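Local coordinates for protein muconate lactonizing enzyme (Corynebacterium glutamicum, PDB 3I4K) that belongs to the enolase superfamily, pairing a muconate lactonizing enzyme-type N-terminal domain with a barrel-like C-terminal domain that carries a magnesium ion, at residues 329-332 / 333-337; 147-150 / 151-155; 124-127 / 128-132. One frame throughout, in Å; residues are numbered along the deposited sequence.

The three contacts are local turns of chain in very different settings. Contact 3 is buried and touches the second subunit, contact 1 is partly buried, its centre about 11 Å from that of the chain, and contact 2 lies on the surface. Contacts 2 and 3 sit on opposite sides of the chain's centre, about 40 Å apart between centres. Helix 149-163 connects contacts 1 and 2: contact 2 is its N-terminal end, and its Arg159 binds Gln334 of contact 1. Both also meet Trp142 of strand 137-144. Contacts 1 and 3 each pack on helix 308-320. Contact 2 has regular i+4 bonds; the firm bonds of contact 1 span three residues, and contact 3 adds an i+5 bond to such a series.

Contact 1: 329-332 / 333-337; sequences ELFG and PQLLK
Phe331 and Gly332 meet Gln334 and Leu335 through the backbone of the short helix 332-335, a single turn that follows a loop in the barrel-like domain. The firm bonds span three residues: Gln334 N reaches Phe331 O at 2.8 Å, and Leu335 N reaches Gly332 O, also at 2.8 Å. In each case the donor sits above the carbonyl plane, by 36° for Gln334 N. Longer i+4 bonds from Leu335 N to Phe331 O and from Leu336 N to Gly332 O are weak, so the three-residue bonds carry this short turn, and Leu336 is the first residue past it to leave helical angles.

The side chain of Gln334 leads out beside Phe331. Its CB lies 3.3 Å from Phe331 O, the same oxygen its own N-H binds. With CG anti to the carbonyl carbon (chi1 -66°), the chain then extends away from that oxygen, CG already 3.9 Å from Phe331 O. At the tip, OE1 comes within 4.0 Å of Phe331 CB, but its polar partner is elsewhere: Arg159 of helix 149-163 donates to it through NH2.

The Phe331 ring packs on strand 137-144, touching Val140 and Ala143 and meeting the ring of Trp142 with the planes about 55° apart; Gln334 too reaches Trp142. The Phe331 side chain is about 10 Å from the bound magnesium ion. Leu335 reaches strand 8-25 at Leu20 and His24, and within the turn one of its methyls, CD2, lies at the edge of the Phe331 ring, 4.4 Å from CE1.

Contact 2: 147-150 / 151-155; sequences LPLD and VAVAE
The start of helix 149-163, the helical arm of a beta-alpha-beta unit in the barrel-like domain, is where Leu147 and Pro148 meet Val151, Ala152 and Glu155. Pro148 holds the N-cap position, and its carbonyl begins the helical ladder: Ala152 N points at Pro148 O from 2.9 Å, nearly along the C=O axis. Val153 N to Leu149 O follows at 3.0 Å and is almost straight, with an N-H...O angle of 174°. Ala154 N to Asp150 O makes the third i+4 bond.

Side chains pack along the same turn. Leu147, just ahead of the cap, folds back over the helix. Its CB faces Ala152 CB at 4.3 Å, the pairing of positions found in a hydrophobic staple. Its two methyls then part company: CD2 meets Val151 CG1 at 3.8 Å, the two side chains crossing at about a right angle, while CD1 makes a van der Waals contact with Glu155 OE1 at 3.4 Å. Val151 has its CG1 anti to the backbone N (chi1 -177°), which turns the other branch, CG2, against the ring of Pro148, 3.8 Å from CD. One turn apart on another side of the helix, Leu149 and Val153 run alongside each other and touch through CD1 and CG2.

Glu155 spends its other oxygen, OE2, on Trp142 NE1 of strand 137-144, tying the helix to the strand that precedes it. Leu144 of that strand lies against Ala152 and Glu155, while helix 177-189 supplies Leu187 to Leu149 and Ala152 and Arg183 to Leu147 O.

Contact 3: 124-127 / 128-132; sequences VPVR and DLLGG
Arg127 O is gripped by two backbone donors across this turn in the loop between helix 104-121 and strand 137-144: Leu130 N at 2.9 Å and Gly132 N at 3.0 Å, which reach it from opposite faces of the carbonyl plane. The carbonyls before it are also used: Val126 O accepts from Leu129 N at 3.0 Å, and Pro125 O from Asp128 N at 3.3 Å, the donor standing 65° out of the carbonyl plane. Val124 and Val126 bond through their backbones to Gly359.

Asp128 brings OD2 against the CD corner of the Pro125 ring, 3.0 Å away. Arg127 runs beside it, extended from CG to NE, but this is no salt bridge: NE is 4.3 Å from Asp128 OD1, the two flat groups are 65° apart, and any attraction would be of charges alone, since no N-H is aimed at OD1. Pro125 CG lies 3.0 Å above one face of the guanidinium, offset toward its rim. Val126 CG1 and Leu130 CD1 meet at 4.0 Å, and both residues pack on helices 282-294 and 308-320.

Gly131 hydrogen-bonds through its backbone to the second subunit, where Trp118 packs on Asp128. Its positive phi (111°) brings Gly132 N back to Arg127 O. Successive i+3 bonds closed by an i+5 bond are characteristic of a 3-10 turn running into a glycine-bearing pi-turn.

Contact 1: 329-332 / 333-337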
loop_
_atom_site.group_PDB
_atom_site.type_symbol
_atom_site.label_atom_id
_atom_site.label_comp_id
_atom_site.label_asym_id
_atom_site.label_seq_id
_atom_site.Cartn_x
_atom_site.Cartn_y
_atom_site.Cartn_z
ATOM N N GLU A 329 1.724 -14.147 -15.160
ATOM C CA GLU A 329 1.073 -15.068 -16.092
ATOM C C GLU A 329 0.092 -14.191 -16.862
ATOM O O GLU A 329 -1.026 -14.601 -17.170
ATOM C CB GLU A 329 0.311 -16.178 -15.350
ATOM C CG GLU A 329 -0.593 -15.678 -14.234
ATOM C CD GLU A 329 -1.601 -16.717 -13.764
ATOM O OE1 GLU A 329 -1.335 -17.931 -13.898
ATOM O OE2 GLU A 329 -2.664 -16.306 -13.247
ATOM N N LEU A 330 0.523 -12.970 -17.158
ATOM C CA LEU A 330 -0.317 -12.006 -17.866
ATOM C C LEU A 330 -0.254 -12.231 -19.375
ATOM O O LEU A 330 0.319 -11.430 -20.116
ATOM C CB LEU A 330 0.123 -10.582 -17.509
ATOM C CG LEU A 330 -0.116 -10.195 -16.047
ATOM C CD1 LEU A 330 0.461 -8.816 -15.773
ATOM C CD2 LEU A 330 -1.611 -10.207 -15.746
ATOM N N PHE A 331 -0.866 -13.336 -19.803
ATOM C CA PHE A 331 -0.898 -13.759 -21.196
ATOM C C PHE A 331 -2.300 -13.668 -21.791
ATOM O O PHE A 331 -2.510 -14.017 -22.953
ATOM C CB PHE A 331 -0.415 -15.201 -21.284
ATOM C CG PHE A 331 -1.290 -16.179 -20.543
ATOM C CD1 PHE A 331 -2.484 -16.631 -21.096
ATOM C CD2 PHE A 331 -0.929 -16.631 -19.274
ATOM C CE1 PHE A 331 -3.311 -17.523 -20.400
ATOM C CE2 PHE A 331 -1.747 -17.519 -18.568
ATOM C CZ PHE A 331 -2.937 -17.965 -19.131
ATOM N N GLY A 332 -3.254 -13.210 -20.988
ATOM C CA GLY A 332 -4.631 -13.090 -21.438
ATOM C C GLY A 332 -4.791 -12.752 -22.912
ATOM O O GLY A 332 -5.364 -13.545 -23.671
ATOM N N PRO A 333 -4.288 -11.581 -23.349
ATOM C CA PRO A 333 -4.367 -11.121 -24.738
ATOM C C PRO A 333 -4.028 -12.190 -25.775
ATOM O O PRO A 333 -4.651 -12.248 -26.837
ATOM C CB PRO A 333 -3.390 -9.949 -24.763
ATOM C CG PRO A 333 -3.558 -9.370 -23.384
ATOM C CD PRO A 333 -3.542 -10.613 -22.523
ATOM N N GLN A 334 -3.047 -13.033 -25.465
ATOM C CA GLN A 334 -2.632 -14.091 -26.377
ATOM C C GLN A 334 -3.659 -15.207 -26.531
ATOM O O GLN A 334 -3.744 -15.839 -27.585
ATOM C CB GLN A 334 -1.307 -14.697 -25.920
ATOM C CG GLN A 334 -0.129 -13.747 -25.999
ATOM C CD GLN A 334 1.198 -14.464 -25.837
ATOM O OE1 GLN A 334 1.459 -15.102 -24.811
ATOM N NE2 GLN A 334 2.046 -14.368 -26.857
ATOM N N LEU A 335 -4.438 -15.448 -25.482
ATOM C CA LEU A 335 -5.449 -16.499 -25.501
ATOM C C LEU A 335 -6.641 -16.099 -26.364
ATOM O O LEU A 335 -7.375 -16.954 -26.865
ATOM C CB LEU A 335 -5.915 -16.798 -24.075
ATOM C CG LEU A 335 -6.752 -18.058 -23.871
ATOM C CD1 LEU A 335 -5.928 -19.271 -24.248
ATOM C CD2 LEU A 335 -7.203 -18.150 -22.421
ATOM N N LEU A 336 -6.833 -14.797 -26.532
ATOM C CA LEU A 336 -7.930 -14.291 -27.342
ATOM C C LEU A 336 -7.605 -14.490 -28.821
ATOM O O LEU A 336 -6.463 -14.307 -29.248
ATOM C CB LEU A 336 -8.142 -12.804 -27.071
ATOM C CG LEU A 336 -8.372 -12.375 -25.625
ATOM C CD1 LEU A 336 -8.395 -10.860 -25.545
ATOM C CD2 LEU A 336 -9.675 -12.961 -25.117
ATOM N N LYS A 337 -8.608 -14.864 -29.603
ATOM C CA LYS A 337 -8.399 -15.073 -31.030
ATOM C C LYS A 337 -8.412 -13.716 -31.742
ATOM O O LYS A 337 -7.974 -13.593 -32.886
ATOM C CB LYS A 337 -9.491 -15.995 -31.584
ATOM C CG LYS A 337 -9.287 -16.426 -33.025
ATOM C CD LYS A 337 -10.300 -17.484 -33.437
ATOM C CE LYS A 337 -11.732 -17.006 -33.219
ATOM N NZ LYS A 337 -12.044 -15.748 -33.967
#

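Contact 2: 147-150 / 151-155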
loop_
_atom_site.group_PDB
_atom_site.type_symbol
_atom_site.label_atom_id
_atom_site.label_comp_id
_atom_site.label_asym_id
_atom_site.label_seq_id
_atom_site.Cartn_x
_atom_site.Cartn_y
_atom_site.Cartn_z
ATOM N N LEU A 147 -5.851 -30.274 -20.787
ATOM C CA LEU A 147 -5.618 -30.834 -22.120
ATOM C C LEU A 147 -5.052 -32.238 -22.019
ATOM O O LEU A 147 -4.387 -32.575 -21.046
ATOM C CB LEU A 147 -4.581 -30.001 -22.885
ATOM C CG LEU A 147 -4.812 -28.538 -23.248
ATOM C CD1 LEU A 147 -3.468 -27.836 -23.394
ATOM C CD2 LEU A 147 -5.612 -28.455 -24.534
ATOM N N PRO A 148 -5.287 -33.068 -23.047
ATOM C CA PRO A 148 -4.765 -34.439 -23.034
ATOM C C PRO A 148 -3.236 -34.375 -23.033
ATOM O O PRO A 148 -2.657 -33.401 -23.517
ATOM C CB PRO A 148 -5.325 -35.033 -24.329
ATOM C CG PRO A 148 -6.619 -34.274 -24.516
ATOM C CD PRO A 148 -6.211 -32.861 -24.179
ATOM N N LEU A 149 -2.589 -35.406 -22.502
ATOM C CA LEU A 149 -1.132 -35.444 -22.424
ATOM C C LEU A 149 -0.368 -35.017 -23.675
ATOM O O LEU A 149 0.539 -34.177 -23.604
ATOM C CB LEU A 149 -0.656 -36.845 -22.035
ATOM C CG LEU A 149 0.867 -37.012 -22.107
ATOM C CD1 LEU A 149 1.537 -36.066 -21.129
ATOM C CD2 LEU A 149 1.242 -38.452 -21.797
ATOM N N ASP A 150 -0.721 -35.611 -24.811
ATOM C CA ASP A 150 -0.060 -35.323 -26.078
ATOM C C ASP A 150 -0.258 -33.881 -26.534
ATOM O O ASP A 150 0.678 -33.237 -27.002
ATOM C CB ASP A 150 -0.573 -36.287 -27.160
ATOM C CG ASP A 150 -0.309 -37.746 -26.821
ATOM O OD1 ASP A 150 -0.692 -38.187 -25.714
ATOM O OD2 ASP A 150 0.276 -38.457 -27.665
ATOM N N VAL A 151 -1.484 -33.388 -26.410
ATOM C CA VAL A 151 -1.797 -32.020 -26.807
ATOM C C VAL A 151 -1.003 -31.028 -25.949
ATOM O O VAL A 151 -0.459 -30.047 -26.455
ATOM C CB VAL A 151 -3.303 -31.730 -26.639
ATOM C CG1 VAL A 151 -3.619 -30.328 -27.123
ATOM C CG2 VAL A 151 -4.117 -32.756 -27.400
ATOM N N ALA A 152 -0.943 -31.298 -24.648
ATOM C CA ALA A 152 -0.225 -30.431 -23.715
ATOM C C ALA A 152 1.264 -30.352 -24.050
ATOM O O ALA A 152 1.815 -29.255 -24.205
ATOM C CB ALA A 152 -0.415 -30.933 -22.298
ATOM N N VAL A 153 1.911 -31.512 -24.156
ATOM C CA VAL A 153 3.331 -31.563 -24.475
ATOM C C VAL A 153 3.598 -30.835 -25.785
ATOM O O VAL A 153 4.617 -30.162 -25.942
ATOM C CB VAL A 153 3.828 -33.011 -24.629
ATOM C CG1 VAL A 153 5.303 -33.010 -24.996
ATOM C CG2 VAL A 153 3.600 -33.784 -23.340
ATOM N N ALA A 154 2.676 -30.981 -26.729
ATOM C CA ALA A 154 2.812 -30.336 -28.025
ATOM C C ALA A 154 2.730 -28.820 -27.876
ATOM O O ALA A 154 3.530 -28.083 -28.461
ATOM C CB ALA A 154 1.714 -30.829 -28.971
ATOM N N GLU A 155 1.759 -28.358 -27.095
ATOM C CA GLU A 155 1.569 -26.926 -26.883
ATOM C C GLU A 155 2.748 -26.288 -26.148
ATOM O O GLU A 155 3.081 -25.126 -26.384
ATOM C CB GLU A 155 0.283 -26.667 -26.102
ATOM C CG GLU A 155 -0.073 -25.204 -26.047
ATOM C CD GLU A 155 -1.409 -24.953 -25.396
ATOM O OE1 GLU A 155 -2.373 -25.670 -25.731
ATOM O OE2 GLU A 155 -1.496 -24.033 -24.557
#

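Contact 3: 124-127 / 128-132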
loop_
_atom_site.group_PDB
_atom_site.type_symbol
_atom_site.label_atom_id
_atom_site.label_comp_id
_atom_site.label_asym_id
_atom_site.label_seq_id
_atom_site.Cartn_x
_atom_site.Cartn_y
_atom_site.Cartn_z
ATOM N N VAL A 124 0.001 10.901 -18.327
ATOM C CA VAL A 124 1.032 10.016 -17.792
ATOM C C VAL A 124 0.531 8.576 -17.801
ATOM O O VAL A 124 -0.665 8.330 -17.948
ATOM C CB VAL A 124 1.378 10.379 -16.331
ATOM C CG1 VAL A 124 1.936 11.781 -16.255
ATOM C CG2 VAL A 124 0.136 10.250 -15.459
ATOM N N PRO A 125 1.445 7.601 -17.659
ATOM C CA PRO A 125 1.049 6.188 -17.641
ATOM C C PRO A 125 0.271 5.963 -16.340
ATOM O O PRO A 125 0.368 6.773 -15.414
ATOM C CB PRO A 125 2.385 5.449 -17.611
ATOM C CG PRO A 125 3.364 6.438 -18.182
ATOM C CD PRO A 125 2.910 7.736 -17.606
ATOM N N VAL A 126 -0.495 4.883 -16.254
ATOM C CA VAL A 126 -1.232 4.612 -15.025
ATOM C C VAL A 126 -0.268 4.315 -13.867
ATOM O O VAL A 126 -0.571 4.612 -12.711
ATOM C CB VAL A 126 -2.196 3.424 -15.208
ATOM C CG1 VAL A 126 -2.462 2.752 -13.873
ATOM C CG2 VAL A 126 -3.511 3.915 -15.816
ATOM N N ARG A 127 0.892 3.742 -14.180
ATOM C CA ARG A 127 1.884 3.398 -13.159
ATOM C C ARG A 127 2.466 4.608 -12.428
ATOM O O ARG A 127 2.968 4.481 -11.312
ATOM C CB ARG A 127 3.032 2.609 -13.780
ATOM C CG ARG A 127 3.758 3.374 -14.863
ATOM C CD ARG A 127 4.922 2.598 -15.411
ATOM N NE ARG A 127 5.625 3.363 -16.431
ATOM C CZ ARG A 127 5.162 3.562 -17.660
ATOM N NH1 ARG A 127 3.996 3.041 -18.020
ATOM N NH2 ARG A 127 5.860 4.293 -18.521
ATOM N N ASP A 128 2.425 5.774 -13.057
ATOM C CA ASP A 128 2.954 6.970 -12.415
ATOM C C ASP A 128 2.003 7.453 -11.319
ATOM O O ASP A 128 2.295 8.412 -10.614
ATOM C CB ASP A 128 3.194 8.083 -13.437
ATOM C CG ASP A 128 4.412 7.826 -14.306
ATOM O OD1 ASP A 128 5.182 6.876 -14.027
ATOM O OD2 ASP A 128 4.604 8.590 -15.269
ATOM N N LEU A 129 0.855 6.797 -11.188
ATOM C CA LEU A 129 -0.082 7.157 -10.134
ATOM C C LEU A 129 0.082 6.099 -9.048
ATOM O O LEU A 129 -0.517 6.189 -7.971
ATOM C CB LEU A 129 -1.524 7.144 -10.642
ATOM C CG LEU A 129 -1.924 8.138 -11.736
ATOM C CD1 LEU A 129 -3.424 8.066 -11.957
ATOM C CD2 LEU A 129 -1.521 9.539 -11.327
ATOM N N LEU A 130 0.927 5.111 -9.343
ATOM C CA LEU A 130 1.177 3.989 -8.443
ATOM C C LEU A 130 2.620 3.873 -7.945
ATOM O O LEU A 130 3.037 2.797 -7.532
ATOM C CB LEU A 130 0.791 2.682 -9.143
ATOM C CG LEU A 130 -0.632 2.609 -9.705
ATOM C CD1 LEU A 130 -0.785 1.354 -10.539
ATOM C CD2 LEU A 130 -1.648 2.643 -8.570
ATOM N N GLY A 131 3.379 4.964 -8.000
ATOM C CA GLY A 131 4.751 4.926 -7.521
ATOM C C GLY A 131 5.863 5.031 -8.552
ATOM O O GLY A 131 7.042 5.067 -8.192
ATOM N N GLY A 132 5.514 5.083 -9.832
ATOM C CA GLY A 132 6.543 5.180 -10.852
ATOM C C GLY A 132 6.959 3.820 -11.366
ATOM O O GLY A 132 6.246 2.837 -11.173
#